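Local coordinates for phosphotriesterase family protein (Listeria monocytogenes serotype 4b str. H7858, PDB 3PNZ), which probably hydrolyses phosphorylated sugar lactones at a two-zinc site, as a lactonase of the phosphotriesterase family with the amidohydrolase fold, at residues Asp44-Ala56 against Leu76-Gln88. Numbering follows the deposited sequence.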
# COMPACT_ATOMS: atom_id res chain seq x y z
N ASP A 44 -6.79 7.90 -16.54
CA ASP A 44 -8.08 8.53 -16.80
C ASP A 44 -8.88 8.72 -15.52
O ASP A 44 -9.51 7.79 -15.01
CB ASP A 44 -8.90 7.72 -17.81
CG ASP A 44 -10.14 8.45 -18.30
OD1 ASP A 44 -10.87 9.04 -17.47
OD2 ASP A 44 -10.39 8.44 -19.52
N LYS A 45 -8.89 9.95 -15.00
CA LYS A 45 -9.53 10.24 -13.72
C LYS A 45 -11.00 9.79 -13.67
O LYS A 45 -11.45 9.23 -12.67
CB LYS A 45 -9.40 11.74 -13.39
CG LYS A 45 -10.07 12.19 -12.09
CD LYS A 45 -11.55 12.54 -12.30
CE LYS A 45 -12.05 13.49 -11.20
NZ LYS A 45 -13.50 13.78 -11.37
N GLU A 46 -11.75 10.03 -14.74
CA GLU A 46 -13.17 9.70 -14.69
C GLU A 46 -13.41 8.19 -14.70
O GLU A 46 -14.36 7.70 -14.07
CB GLU A 46 -13.94 10.39 -15.83
CG GLU A 46 -13.91 11.93 -15.76
CD GLU A 46 -14.52 12.51 -14.49
OE1 GLU A 46 -15.34 11.83 -13.84
OE2 GLU A 46 -14.18 13.66 -14.14
N LYS A 47 -12.55 7.45 -15.39
CA LYS A 47 -12.65 5.99 -15.38
C LYS A 47 -12.28 5.41 -14.01
O LYS A 47 -13.00 4.56 -13.48
CB LYS A 47 -11.82 5.36 -16.50
CG LYS A 47 -12.39 5.62 -17.90
CD LYS A 47 -11.56 4.96 -19.00
CE LYS A 47 -12.17 5.24 -20.36
NZ LYS A 47 -11.36 4.66 -21.46
N SER A 48 -11.18 5.88 -13.44
CA SER A 48 -10.80 5.45 -12.10
C SER A 48 -11.93 5.76 -11.13
O SER A 48 -12.28 4.94 -10.28
CB SER A 48 -9.51 6.12 -11.64
OG SER A 48 -8.44 5.80 -12.50
N GLN A 49 -12.52 6.94 -11.28
CA GLN A 49 -13.59 7.36 -10.38
C GLN A 49 -14.80 6.41 -10.42
O GLN A 49 -15.43 6.15 -9.39
CB GLN A 49 -14.02 8.80 -10.68
CG GLN A 49 -15.19 9.25 -9.83
CD GLN A 49 -15.42 10.75 -9.92
OE1 GLN A 49 -14.50 11.51 -10.22
NE2 GLN A 49 -16.65 11.17 -9.65
N LEU A 50 -15.12 5.89 -11.59
CA LEU A 50 -16.25 4.97 -11.70
C LEU A 50 -16.04 3.71 -10.85
O LEU A 50 -16.97 3.22 -10.22
CB LEU A 50 -16.54 4.62 -13.16
CG LEU A 50 -17.09 5.79 -13.98
CD1 LEU A 50 -17.06 5.49 -15.47
CD2 LEU A 50 -18.50 6.12 -13.52
N ASP A 51 -14.81 3.20 -10.82
CA ASP A 51 -14.51 2.06 -9.95
C ASP A 51 -14.59 2.44 -8.46
O ASP A 51 -15.16 1.70 -7.65
CB ASP A 51 -13.13 1.46 -10.25
CG ASP A 51 -13.17 0.44 -11.39
OD1 ASP A 51 -13.00 -0.78 -11.12
OD2 ASP A 51 -13.37 0.85 -12.55
N VAL A 52 -14.02 3.57 -8.10
CA VAL A 52 -14.09 4.03 -6.71
C VAL A 52 -15.56 4.21 -6.30
O VAL A 52 -15.95 3.88 -5.17
CB VAL A 52 -13.29 5.33 -6.50
CG1 VAL A 52 -13.46 5.85 -5.07
CG2 VAL A 52 -11.82 5.09 -6.81
N GLN A 53 -16.38 4.72 -7.21
CA GLN A 53 -17.81 4.85 -6.94
C GLN A 53 -18.49 3.50 -6.72
O GLN A 53 -19.38 3.38 -5.88
CB GLN A 53 -18.51 5.64 -8.05
CG GLN A 53 -19.95 6.01 -7.73
CD GLN A 53 -20.07 6.96 -6.55
OE1 GLN A 53 -19.52 8.07 -6.57
NE2 GLN A 53 -20.77 6.53 -5.51
N ASP A 54 -18.08 2.47 -7.47
CA ASP A 54 -18.60 1.13 -7.23
C ASP A 54 -18.31 0.69 -5.79
O ASP A 54 -19.16 0.11 -5.12
CB ASP A 54 -17.98 0.12 -8.20
CG ASP A 54 -18.50 0.26 -9.61
OD1 ASP A 54 -19.62 0.78 -9.80
OD2 ASP A 54 -17.78 -0.16 -10.55
N PHE A 55 -17.08 0.94 -5.35
CA PHE A 55 -16.65 0.62 -3.99
C PHE A 55 -17.55 1.35 -2.99
O PHE A 55 -18.09 0.74 -2.07
CB PHE A 55 -15.18 1.05 -3.83
CG PHE A 55 -14.60 0.83 -2.46
CD1 PHE A 55 -14.41 -0.46 -1.96
CD2 PHE A 55 -14.15 1.91 -1.71
CE1 PHE A 55 -13.84 -0.66 -0.70
CE2 PHE A 55 -13.57 1.72 -0.46
CZ PHE A 55 -13.41 0.43 0.05
N ALA A 56 -17.72 2.64 -3.20
CA ALA A 56 -18.59 3.44 -2.35
C ALA A 56 -20.01 2.86 -2.31
O ALA A 56 -20.60 2.73 -1.24
CB ALA A 56 -18.61 4.89 -2.83
N LEU A 76 -3.65 15.39 -7.42
CA LEU A 76 -4.83 16.25 -7.58
C LEU A 76 -6.03 15.48 -8.13
O LEU A 76 -7.16 15.73 -7.73
CB LEU A 76 -4.51 17.47 -8.45
CG LEU A 76 -3.46 18.42 -7.87
CD1 LEU A 76 -3.13 19.54 -8.85
CD2 LEU A 76 -3.94 18.98 -6.53
N ASP A 77 -5.78 14.52 -9.02
CA ASP A 77 -6.87 13.72 -9.57
C ASP A 77 -7.46 12.81 -8.50
O ASP A 77 -8.67 12.64 -8.41
CB ASP A 77 -6.37 12.86 -10.75
CG ASP A 77 -6.05 13.70 -11.99
OD1 ASP A 77 -6.91 14.49 -12.41
OD2 ASP A 77 -4.94 13.54 -12.55
N VAL A 78 -6.59 12.20 -7.70
CA VAL A 78 -7.05 11.34 -6.62
C VAL A 78 -7.84 12.14 -5.58
O VAL A 78 -8.88 11.69 -5.09
CB VAL A 78 -5.88 10.57 -5.97
CG1 VAL A 78 -6.34 9.78 -4.76
CG2 VAL A 78 -5.22 9.65 -7.01
N ALA A 79 -7.36 13.33 -5.25
CA ALA A 79 -8.07 14.20 -4.32
C ALA A 79 -9.46 14.55 -4.87
O ALA A 79 -10.44 14.54 -4.13
CB ALA A 79 -7.27 15.47 -4.04
N GLN A 80 -9.53 14.83 -6.17
CA GLN A 80 -10.82 15.16 -6.78
C GLN A 80 -11.78 13.97 -6.73
O GLN A 80 -12.97 14.14 -6.48
CB GLN A 80 -10.63 15.64 -8.23
CG GLN A 80 -11.91 16.15 -8.86
CD GLN A 80 -12.45 17.38 -8.17
OE1 GLN A 80 -11.69 18.19 -7.62
NE2 GLN A 80 -13.77 17.54 -8.17
N ILE A 81 -11.26 12.77 -6.95
CA ILE A 81 -12.08 11.56 -6.85
C ILE A 81 -12.62 11.38 -5.44
O ILE A 81 -13.80 11.07 -5.24
CB ILE A 81 -11.28 10.31 -7.27
CG1 ILE A 81 -10.91 10.40 -8.76
CG2 ILE A 81 -12.08 9.05 -7.00
CD1 ILE A 81 -10.01 9.27 -9.27
N SER A 82 -11.75 11.57 -4.45
CA SER A 82 -12.16 11.50 -3.05
C SER A 82 -13.31 12.47 -2.78
O SER A 82 -14.34 12.09 -2.23
CB SER A 82 -10.98 11.85 -2.14
OG SER A 82 -11.35 11.75 -0.77
N LYS A 83 -13.12 13.72 -3.20
CA LYS A 83 -14.16 14.73 -3.02
C LYS A 83 -15.49 14.32 -3.64
O LYS A 83 -16.54 14.42 -3.00
CB LYS A 83 -13.70 16.07 -3.60
CG LYS A 83 -14.78 17.14 -3.58
CD LYS A 83 -14.20 18.52 -3.33
CE LYS A 83 -13.27 18.95 -4.45
NZ LYS A 83 -12.92 20.40 -4.30
N GLU A 84 -15.46 13.85 -4.89
CA GLU A 84 -16.69 13.52 -5.61
C GLU A 84 -17.38 12.24 -5.14
O GLU A 84 -18.61 12.16 -5.15
CB GLU A 84 -16.44 13.46 -7.13
CG GLU A 84 -16.01 14.79 -7.74
CD GLU A 84 -15.99 14.75 -9.26
OE1 GLU A 84 -16.87 14.08 -9.85
OE2 GLU A 84 -15.10 15.37 -9.87
N THR A 85 -16.62 11.24 -4.70
CA THR A 85 -17.21 9.97 -4.30
C THR A 85 -17.47 9.87 -2.81
O THR A 85 -18.28 9.05 -2.37
CB THR A 85 -16.29 8.79 -4.66
OG1 THR A 85 -15.07 8.91 -3.93
CG2 THR A 85 -15.99 8.77 -6.15
N GLY A 86 -16.77 10.67 -2.02
CA GLY A 86 -16.87 10.59 -0.57
C GLY A 86 -15.95 9.55 0.05
O GLY A 86 -15.92 9.39 1.27
N ILE A 87 -15.19 8.83 -0.78
CA ILE A 87 -14.26 7.82 -0.27
C ILE A 87 -13.03 8.50 0.32
O ILE A 87 -12.42 9.36 -0.30
CB ILE A 87 -13.82 6.84 -1.39
CG1 ILE A 87 -15.03 6.07 -1.92
CG2 ILE A 87 -12.73 5.88 -0.88
CD1 ILE A 87 -15.74 5.26 -0.86
N GLN A 88 -12.69 8.10 1.54
CA GLN A 88 -11.50 8.62 2.21
C GLN A 88 -10.25 8.00 1.61
O GLN A 88 -10.22 6.79 1.36
CB GLN A 88 -11.59 8.34 3.71
CG GLN A 88 -12.80 9.04 4.34
CD GLN A 88 -13.12 8.59 5.75
OE1 GLN A 88 -13.60 9.38 6.56
NE2 GLN A 88 -12.88 7.32 6.04
O HOH W 1 -16.99 13.58 -12.54
O HOH W 2 -20.74 8.24 -3.09
O HOH W 3 -20.89 10.45 -5.77
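Lys45 leaves its helix with CG trans to the backbone N and then bends at chi2 (-87°), which carries its ammonium over Gln80 to the carboxylate of Glu84, whose own chain runs extended beyond CG. Lys45 NZ lies 2.7 Å from Glu84 OE2, a salt bridge in which the ammonium comes to the oxygen from above the carboxylate plane. The same NZ also donates to Gln49 OE1, in the carbonyl plane, and to Glu46 OE2, so three acceptors fix its position. Gln49 NE2 reaches Glu84 OE1 at 2.9 Å with a nearly straight N-H (168°), the amide standing nearly perpendicular to the carboxylate. Gln80 NE2 takes the anti side of Glu84 OE2, and a water links Glu84 OE1 to Glu46 OE1. The two helices, consecutive on the outside of the TIM barrel with strand 62-65 between them in the chain, cross at -41° with axes 10.0 Å apart. Further into the interface, Ile81 is a knob among Lys45, Ser48, Gln49 and Val52, its CG2 3.9 Å from Val52 CB. After the helix ends at Thr85, with Gly86 turning the chain at positive phi, Ile87 CG1 packs 3.5 Å from Val52 CG1, while Ile87 CD1 touches Ala56 CB, also at 3.5 Å, and Phe55; Phe55 and Ile87 both rest on Ile63 of the barrel strand. Thr85 OG1 accepts from Ile87 N at 3.2 Å, an ST turn, and donates to Ile81 O.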